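Local coordinates for protein superoxide dismutase [Cu-Zn] (Bacteroidetes bacterium GWA2_30_7, PDB 7B4O) that probably catalyses the dismutation of superoxide to dioxygen and hydrogen peroxide, and holds zinc in both of its paired metal sites in this crystal, at residues A66-A79 / I124-G138. Sequence-based numbering, arbitrary orientation.
With ZN (zinc ion), chain F; ZN (zinc ion), chain E.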
ATOM      1  N   ALA A  66      10.670  -3.041  -4.322  1.00 11.26           N
ATOM      2  CA  ALA A  66      10.551  -2.352  -3.019  1.00 12.41           C
ATOM      3  C   ALA A  66      11.864  -1.623  -2.698  1.00 11.24           C
ATOM      4  O   ALA A  66      11.877  -0.795  -1.757  1.00 12.34           O
ATOM      5  CB  ALA A  66      10.162  -3.315  -1.931  1.00 12.16           C
ATOM      6  N   GLY A  67      12.938  -1.887  -3.438  1.00 12.23           N
ATOM      7  CA  GLY A  67      14.241  -1.236  -3.220  1.00 12.59           C
ATOM      8  C   GLY A  67      14.889  -1.686  -1.922  1.00 12.90           C
ATOM      9  O   GLY A  67      14.582  -2.780  -1.437  1.00 12.85           O
ATOM     10  N   GLY A  68      15.813  -0.880  -1.402  1.00 13.90           N
ATOM     11  CA  GLY A  68      16.594  -1.210  -0.204  1.00 13.63           C
ATOM     12  C   GLY A  68      15.877  -0.808   1.065  1.00 11.32           C
ATOM     13  O   GLY A  68      14.677  -0.472   1.003  1.00 13.10           O
ATOM     14  N   HIS A  69      16.570  -0.860   2.195  1.00 12.44           N
ATOM     15  CA  HIS A  69      15.974  -0.529   3.510  1.00 11.91           C
ATOM     16  C   HIS A  69      15.582   0.947   3.536  1.00 12.20           C
ATOM     17  O   HIS A  69      16.317   1.786   2.979  1.00 13.90           O
ATOM     18  CB  HIS A  69      16.898  -0.926   4.661  1.00 12.98           C
ATOM     19  CG  HIS A  69      16.993  -2.399   4.783  1.00 14.00           C
ATOM     20  ND1 HIS A  69      17.583  -3.029   5.856  1.00 14.29           N
ATOM     21  CD2 HIS A  69      16.478  -3.376   3.984  1.00 17.46           C
ATOM     22  CE1 HIS A  69      17.450  -4.334   5.706  1.00 17.69           C
ATOM     23  NE2 HIS A  69      16.785  -4.575   4.557  1.00 20.18           N
ATOM     24  N   PHE A  70      14.454   1.249   4.160  1.00 12.73           N
ATOM     25  CA  PHE A  70      14.056   2.653   4.376  1.00 11.88           C
ATOM     26  C   PHE A  70      15.073   3.271   5.349  1.00 13.45           C
ATOM     27  O   PHE A  70      15.169   2.853   6.530  1.00 13.88           O
ATOM     28  CB  PHE A  70      12.623   2.739   4.873  1.00 12.89           C
ATOM     29  CG  PHE A  70      12.144   4.144   5.101  1.00 13.90           C
ATOM     30  CD1 PHE A  70      12.314   5.105   4.118  1.00 14.04           C
ATOM     31  CD2 PHE A  70      11.518   4.500   6.280  1.00 14.23           C
ATOM     32  CE1 PHE A  70      11.850   6.400   4.306  1.00 15.13           C
ATOM     33  CE2 PHE A  70      11.075   5.804   6.476  1.00 15.29           C
ATOM     34  CZ  PHE A  70      11.244   6.743   5.490  1.00 15.30           C
ATOM     35  N   ASN A  71      15.846   4.230   4.842  1.00 13.34           N
ATOM     36  CA  ASN A  71      17.057   4.721   5.536  1.00 13.84           C
ATOM     37  C   ASN A  71      17.210   6.218   5.294  1.00 14.40           C
ATOM     38  O   ASN A  71      18.244   6.672   4.808  1.00 16.53           O
ATOM     39  CB  ASN A  71      18.281   3.932   5.079  1.00 14.34           C
ATOM     40  CG  ASN A  71      19.527   4.282   5.863  1.00 15.68           C
ATOM     41  OD1 ASN A  71      19.448   4.757   7.000  1.00 15.35           O
ATOM     42  ND2 ASN A  71      20.666   4.011   5.259  1.00 16.52           N
ATOM     43  N   PRO A  72      16.214   7.036   5.684  1.00 15.41           N
ATOM     44  CA  PRO A  72      16.289   8.475   5.431  1.00 16.01           C
ATOM     45  C   PRO A  72      17.422   9.155   6.216  1.00 17.91           C
ATOM     46  O   PRO A  72      17.849  10.222   5.797  1.00 21.37           O
ATOM     47  CB  PRO A  72      14.908   8.973   5.853  1.00 18.15           C
ATOM     48  CG  PRO A  72      14.465   7.983   6.900  1.00 16.91           C
ATOM     49  CD  PRO A  72      14.981   6.647   6.390  1.00 15.57           C
ATOM     50  N   GLU A  73      17.902   8.541   7.308  1.00 17.03           N
ATOM     51  CA  GLU A  73      19.008   9.122   8.126  1.00 19.23           C
ATOM     52  C   GLU A  73      20.377   8.709   7.571  1.00 18.04           C
ATOM     53  O   GLU A  73      21.366   9.213   8.080  1.00 21.53           O
ATOM     54  CB  GLU A  73      18.831   8.738   9.593  1.00 21.63           C
ATOM     55  CG  GLU A  73      17.654   9.464  10.235  1.00 27.02           C
ATOM     56  CD  GLU A  73      17.869  10.966  10.406  1.00 36.19           C
ATOM     57  OE1 GLU A  73      18.956  11.346  10.874  1.00 41.98           O
ATOM     58  OE2 GLU A  73      16.962  11.763  10.047  1.00 36.87           O
ATOM     59  N   GLU A  74      20.427   7.820   6.567  1.00 17.56           N
ATOM     60  CA  GLU A  74      21.696   7.370   5.926  1.00 17.86           C
ATOM     61  C   GLU A  74      22.596   6.750   6.999  1.00 16.52           C
ATOM     62  O   GLU A  74      23.796   7.107   7.089  1.00 20.34           O
ATOM     63  CB  GLU A  74      22.378   8.521   5.187  1.00 21.34           C
ATOM     64  CG  GLU A  74      21.540   9.063   4.038  1.00 25.76           C
ATOM     65  CD  GLU A  74      22.103  10.277   3.314  1.00 33.18           C
ATOM     66  OE1 GLU A  74      21.370  10.869   2.490  1.00 39.47           O
ATOM     67  OE2 GLU A  74      23.255  10.632   3.579  1.00 38.74           O
ATOM     68  N   LYS A  75      22.026   5.861   7.806  1.00 17.31           N
ATOM     69  CA  LYS A  75      22.710   5.149   8.903  1.00 17.16           C
ATOM     70  C   LYS A  75      22.969   3.700   8.482  1.00 15.13           C
ATOM     71  O   LYS A  75      22.589   3.308   7.362  1.00 17.41           O
ATOM     72  CB  LYS A  75      21.889   5.311  10.184  1.00 18.92           C
ATOM     73  CG  LYS A  75      22.004   6.729  10.751  1.00 21.55           C
ATOM     74  CD  LYS A  75      21.254   6.987  12.033  1.00 25.31           C
ATOM     75  CE  LYS A  75      21.733   6.160  13.204  1.00 26.80           C
ATOM     76  NZ  LYS A  75      23.109   6.515  13.608  1.00 30.60           N
ATOM     77  N   SER A  76      23.673   2.971   9.340  1.00 16.46           N
ATOM     78  CA  SER A  76      24.049   1.551   9.139  1.00 16.86           C
ATOM     79  C   SER A  76      22.867   0.658   9.500  1.00 14.50           C
ATOM     80  O   SER A  76      22.002   1.087  10.247  1.00 14.88           O
ATOM     81  CB  SER A  76      25.260   1.198   9.949  1.00 19.93           C
ATOM     82  OG  SER A  76      26.362   1.968   9.530  1.00 24.45           O
ATOM     83  N   HIS A  77      22.874  -0.570   8.994  1.00 14.16           N
ATOM     84  CA  HIS A  77      21.868  -1.604   9.328  1.00 13.41           C
ATOM     85  C   HIS A  77      22.094  -2.077  10.763  1.00 13.48           C
ATOM     86  O   HIS A  77      23.261  -2.306  11.143  1.00 15.01           O
ATOM     87  CB  HIS A  77      21.965  -2.770   8.360  1.00 13.32           C
ATOM     88  CG  HIS A  77      20.955  -3.827   8.644  1.00 12.06           C
ATOM     89  ND1 HIS A  77      19.600  -3.670   8.375  1.00 12.69           N
ATOM     90  CD2 HIS A  77      21.083  -5.023   9.261  1.00 12.53           C
ATOM     91  CE1 HIS A  77      18.965  -4.754   8.776  1.00 13.45           C
ATOM     92  NE2 HIS A  77      19.841  -5.594   9.315  1.00 12.24           N
ATOM     93  N   GLY A  78      21.025  -2.288  11.522  1.00 13.06           N
ATOM     94  CA  GLY A  78      21.133  -2.872  12.867  1.00 13.24           C
ATOM     95  C   GLY A  78      19.834  -3.468  13.346  1.00 13.74           C
ATOM     96  O   GLY A  78      18.943  -3.730  12.509  1.00 15.78           O
ATOM     97  N   ALA A  79      19.749  -3.677  14.655  1.00 13.90           N
ATOM     98  CA  ALA A  79      18.575  -4.225  15.363  1.00 14.43           C
ATOM     99  C   ALA A  79      17.649  -3.083  15.754  1.00 14.47           C
ATOM    100  O   ALA A  79      18.090  -1.946  15.909  1.00 16.19           O
ATOM    101  CB  ALA A  79      19.028  -5.008  16.564  1.00 16.09           C
ATOM    102  N   ILE A 124       8.670  -5.638   3.792  1.00 10.99           N
ATOM    103  CA  ILE A 124       9.247  -6.847   3.158  1.00 10.61           C
ATOM    104  C   ILE A 124       9.500  -7.857   4.266  1.00 11.39           C
ATOM    105  O   ILE A 124      10.101  -7.516   5.277  1.00 11.51           O
ATOM    106  CB  ILE A 124      10.528  -6.524   2.371  1.00 11.15           C
ATOM    107  CG1 ILE A 124      10.249  -5.656   1.147  1.00 11.57           C
ATOM    108  CG2 ILE A 124      11.240  -7.809   1.979  1.00 11.96           C
ATOM    109  CD1 ILE A 124       9.448  -6.369   0.042  1.00 12.45           C
ATOM    110  N   VAL A 125       9.030  -9.086   4.050  1.00 11.49           N
ATOM    111  CA  VAL A 125       9.397 -10.237   4.905  1.00 10.78           C
ATOM    112  C   VAL A 125      10.392 -11.069   4.109  1.00 10.04           C
ATOM    113  O   VAL A 125      10.192 -11.272   2.911  1.00 11.05           O
ATOM    114  CB  VAL A 125       8.166 -11.034   5.363  1.00 11.14           C
ATOM    115  CG1 VAL A 125       8.567 -12.182   6.273  1.00 13.09           C
ATOM    116  CG2 VAL A 125       7.148 -10.124   6.031  1.00 13.13           C
ATOM    117  N   HIS A 126      11.455 -11.498   4.768  1.00 10.87           N
ATOM    118  CA  HIS A 126      12.571 -12.227   4.128  1.00 11.72           C
ATOM    119  C   HIS A 126      12.496 -13.727   4.405  1.00 12.32           C
ATOM    120  O   HIS A 126      11.865 -14.162   5.370  1.00 11.48           O
ATOM    121  CB  HIS A 126      13.905 -11.639   4.580  1.00 11.18           C
ATOM    122  CG  HIS A 126      14.198 -10.294   4.005  1.00 11.70           C
ATOM    123  ND1 HIS A 126      14.783 -10.145   2.771  1.00 12.32           N
ATOM    124  CD2 HIS A 126      14.012  -9.037   4.497  1.00 12.71           C
ATOM    125  CE1 HIS A 126      14.933  -8.847   2.517  1.00 14.82           C
ATOM    126  NE2 HIS A 126      14.480  -8.142   3.563  1.00 13.78           N
ATOM    127  N   LYS A 127      13.164 -14.486   3.548  1.00 11.89           N
ATOM    128  CA  LYS A 127      13.234 -15.961   3.643  1.00 13.43           C
ATOM    129  C   LYS A 127      14.019 -16.360   4.891  1.00 13.09           C
ATOM    130  O   LYS A 127      13.612 -17.305   5.569  1.00 14.49           O
ATOM    131  CB  LYS A 127      13.873 -16.534   2.380  1.00 14.78           C
ATOM    132  CG  LYS A 127      13.987 -18.051   2.376  1.00 18.83           C
ATOM    133  CD  LYS A 127      14.611 -18.620   1.135  1.00 24.25           C
ATOM    134  CE  LYS A 127      14.943 -20.094   1.283  1.00 29.65           C
ATOM    135  NZ  LYS A 127      13.909 -20.834   2.047  1.00 34.48           N
ATOM    136  N   ASN A 128      15.118 -15.659   5.174  1.00 13.05           N
ATOM    137  CA  ASN A 128      16.040 -16.029   6.270  1.00 13.83           C
ATOM    138  C   ASN A 128      16.040 -14.948   7.356  1.00 13.60           C
ATOM    139  O   ASN A 128      15.412 -13.891   7.203  1.00 12.31           O
ATOM    140  CB  ASN A 128      17.442 -16.279   5.725  1.00 15.02           C
ATOM    141  CG  ASN A 128      17.438 -17.380   4.687  1.00 17.26           C
ATOM    142  OD1 ASN A 128      16.737 -18.396   4.833  1.00 19.08           O
ATOM    143  ND2 ASN A 128      18.169 -17.164   3.610  1.00 20.69           N
ATOM    144  N   GLU A 129      16.719 -15.263   8.441  1.00 13.20           N
ATOM    145  CA  GLU A 129      16.868 -14.401   9.621  1.00 14.63           C
ATOM    146  C   GLU A 129      17.737 -13.194   9.243  1.00 14.34           C
ATOM    147  O   GLU A 129      18.735 -13.337   8.507  1.00 14.99           O
ATOM    148  CB  GLU A 129      17.479 -15.240  10.736  1.00 17.09           C
ATOM    149  CG  GLU A 129      17.743 -14.486  12.023  1.00 18.54           C
ATOM    150  CD  GLU A 129      18.254 -15.388  13.137  1.00 23.39           C
ATOM    151  OE1 GLU A 129      18.217 -16.632  12.977  1.00 24.71           O
ATOM    152  OE2 GLU A 129      18.706 -14.850  14.157  1.00 27.26           O
ATOM    153  N   ASP A 130      17.351 -12.024   9.732  1.00 12.58           N
ATOM    154  CA  ASP A 130      18.203 -10.817   9.726  1.00 13.23           C
ATOM    155  C   ASP A 130      19.229 -10.998  10.843  1.00 13.01           C
ATOM    156  O   ASP A 130      18.802 -11.108  12.005  1.00 12.95           O
ATOM    157  CB  ASP A 130      17.327  -9.583   9.916  1.00 13.77           C
ATOM    158  CG  ASP A 130      18.048  -8.245   9.986  1.00 14.08           C
ATOM    159  OD1 ASP A 130      19.291  -8.226  10.131  1.00 13.58           O
ATOM    160  OD2 ASP A 130      17.356  -7.228   9.913  1.00 15.01           O
ATOM    161  N   ASP A 131      20.525 -11.027  10.510  1.00 13.44           N
ATOM    162  CA  ASP A 131      21.579 -11.279  11.533  1.00 14.84           C
ATOM    163  C   ASP A 131      21.857 -10.005  12.344  1.00 14.78           C
ATOM    164  O   ASP A 131      22.652 -10.097  13.283  1.00 16.82           O
ATOM    165  CB  ASP A 131      22.845 -11.880  10.915  1.00 17.00           C
ATOM    166  CG  ASP A 131      23.629 -10.963  10.002  1.00 17.66           C
ATOM    167  OD1 ASP A 131      23.459  -9.730  10.100  1.00 17.70           O
ATOM    168  OD2 ASP A 131      24.427 -11.495   9.208  1.00 21.55           O
ATOM    169  N   LEU A 132      21.220  -8.880  11.991  1.00 13.16           N
ATOM    170  CA  LEU A 132      21.247  -7.595  12.748  1.00 14.33           C
ATOM    171  C   LEU A 132      22.635  -6.935  12.697  1.00 14.83           C
ATOM    172  O   LEU A 132      22.818  -5.921  13.396  1.00 17.10           O
ATOM    173  CB  LEU A 132      20.823  -7.846  14.202  1.00 15.81           C
ATOM    174  CG  LEU A 132      19.532  -8.637  14.404  1.00 16.62           C
ATOM    175  CD1 LEU A 132      19.244  -8.851  15.880  1.00 18.97           C
ATOM    176  CD2 LEU A 132      18.368  -7.953  13.725  1.00 16.57           C
ATOM    177  N   LYS A 133      23.557  -7.433  11.874  1.00 16.38           N
ATOM    178  CA  LYS A 133      24.977  -6.994  11.907  1.00 17.57           C
ATOM    179  C   LYS A 133      25.552  -6.807  10.511  1.00 17.86           C
ATOM    180  O   LYS A 133      26.292  -5.818  10.327  1.00 18.19           O
ATOM    181  CB  LYS A 133      25.832  -7.990  12.695  1.00 20.70           C
ATOM    182  CG  LYS A 133      25.477  -8.111  14.172  1.00 25.35           C
ATOM    183  CD  LYS A 133      25.689  -6.847  14.965  1.00 31.34           C
ATOM    184  CE  LYS A 133      25.441  -7.019  16.449  1.00 36.92           C
ATOM    185  NZ  LYS A 133      25.536  -5.723  17.163  1.00 38.77           N
ATOM    186  N   THR A 134      25.302  -7.731   9.584  1.00 17.52           N
ATOM    187  CA  THR A 134      25.905  -7.690   8.229  1.00 19.36           C
ATOM    188  C   THR A 134      25.356  -6.466   7.489  1.00 18.37           C
ATOM    189  O   THR A 134      24.121  -6.280   7.485  1.00 20.92           O
ATOM    190  CB  THR A 134      25.673  -8.990   7.450  1.00 21.38           C
ATOM    191  OG1 THR A 134      26.202 -10.075   8.215  1.00 22.83           O
ATOM    192  CG2 THR A 134      26.335  -8.958   6.090  1.00 26.35           C
ATOM    193  N   GLN A 135      26.247  -5.670   6.896  1.00 19.67           N
ATOM    194  CA  GLN A 135      25.877  -4.464   6.131  1.00 19.22           C
ATOM    195  C   GLN A 135      25.695  -4.857   4.673  1.00 21.38           C
ATOM    196  O   GLN A 135      26.427  -5.714   4.178  1.00 26.68           O
ATOM    197  CB  GLN A 135      26.943  -3.382   6.298  1.00 19.42           C
ATOM    198  CG  GLN A 135      27.159  -2.981   7.742  1.00 19.83           C
ATOM    199  CD  GLN A 135      25.895  -2.459   8.374  1.00 18.76           C
ATOM    200  OE1 GLN A 135      25.236  -1.579   7.831  1.00 20.21           O
ATOM    201  NE2 GLN A 135      25.550  -3.010   9.523  1.00 20.21           N
ATOM    202  N   PRO A 136      24.755  -4.228   3.932  1.00 22.30           N
ATOM    203  CA  PRO A 136      23.805  -3.254   4.477  1.00 20.66           C
ATOM    204  C   PRO A 136      22.389  -3.763   4.810  1.00 19.92           C
ATOM    205  O   PRO A 136      21.539  -2.942   5.129  1.00 20.91           O
ATOM    206  CB  PRO A 136      23.710  -2.270   3.306  1.00 23.17           C
ATOM    207  CG  PRO A 136      23.761  -3.166   2.084  1.00 25.36           C
ATOM    208  CD  PRO A 136      24.669  -4.314   2.472  1.00 25.61           C
ATOM    209  N   THR A 137      22.149  -5.073   4.735  1.00 19.05           N
ATOM    210  CA  THR A 137      20.776  -5.652   4.813  1.00 21.34           C
ATOM    211  C   THR A 137      20.599  -6.714   5.907  1.00 15.27           C
ATOM    212  O   THR A 137      19.451  -7.140   6.044  1.00 20.37           O
ATOM    213  CB  THR A 137      20.358  -6.254   3.464  1.00 26.15           C
ATOM    214  OG1 THR A 137      21.033  -7.504   3.309  1.00 32.60           O
ATOM    215  CG2 THR A 137      20.689  -5.365   2.289  1.00 31.21           C
ATOM    216  N   GLY A 138      21.637  -7.137   6.640  1.00 16.37           N
ATOM    217  CA  GLY A 138      21.494  -8.229   7.629  1.00 14.58           C
ATOM    218  C   GLY A 138      21.454  -9.622   7.008  1.00 14.53           C
ATOM    219  O   GLY A 138      21.191 -10.590   7.755  1.00 15.77           O
TER
HETATM  220 ZN    ZN F 202      18.461  -2.174   7.526  1.00 13.24          ZN
HETATM  221 ZN    ZN E 201      14.817  -6.262   3.937  1.00 17.14          ZN
HETATM  222  O   HOH W   1      16.603  -5.238  11.683  1.00 13.36           O
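The His77 ring has the Thr137-Gly138 peptide over one face, with Gly138 N 3.3 Å above its plane, while the carboxylate of Asp130 meets the NE2 edge nearly in plane. This is the paired metal site of a Cu,Zn superoxide dismutase, built on its Greek-key barrel. His69 and His77 bind the same zinc ion, each through ND1, alongside His86 and Asp89. His126, His51 and His53 closely bind the second zinc ion, with His69 NE2 pointing obliquely at it as a long (2.7 Å) fourth contact, the family's bridging position. His77 NE2 donates to Asp130 OD1 in an almost straight bond (2.8 Å, 171°), from the syn side. Leu132 N reaches the same oxygen from above the carboxylate plane, an Asx turn. Because Asp130 OD2 also accepts from His51, the carboxylate links ligands of both metals as a second-shell residue. With an alanine in place of Asp130, His77 NE2 and His51 NE2 would probably lose their shared carboxylate, leaving both rings held mainly by their zinc bonds. Gln135, its chain bent at chi2 (-59°), pairs its amide with the His77 backbone: OE1 takes His77 N on a lone pair at 2.8 Å, and NE2 donates to His77 O at 2.9 Å.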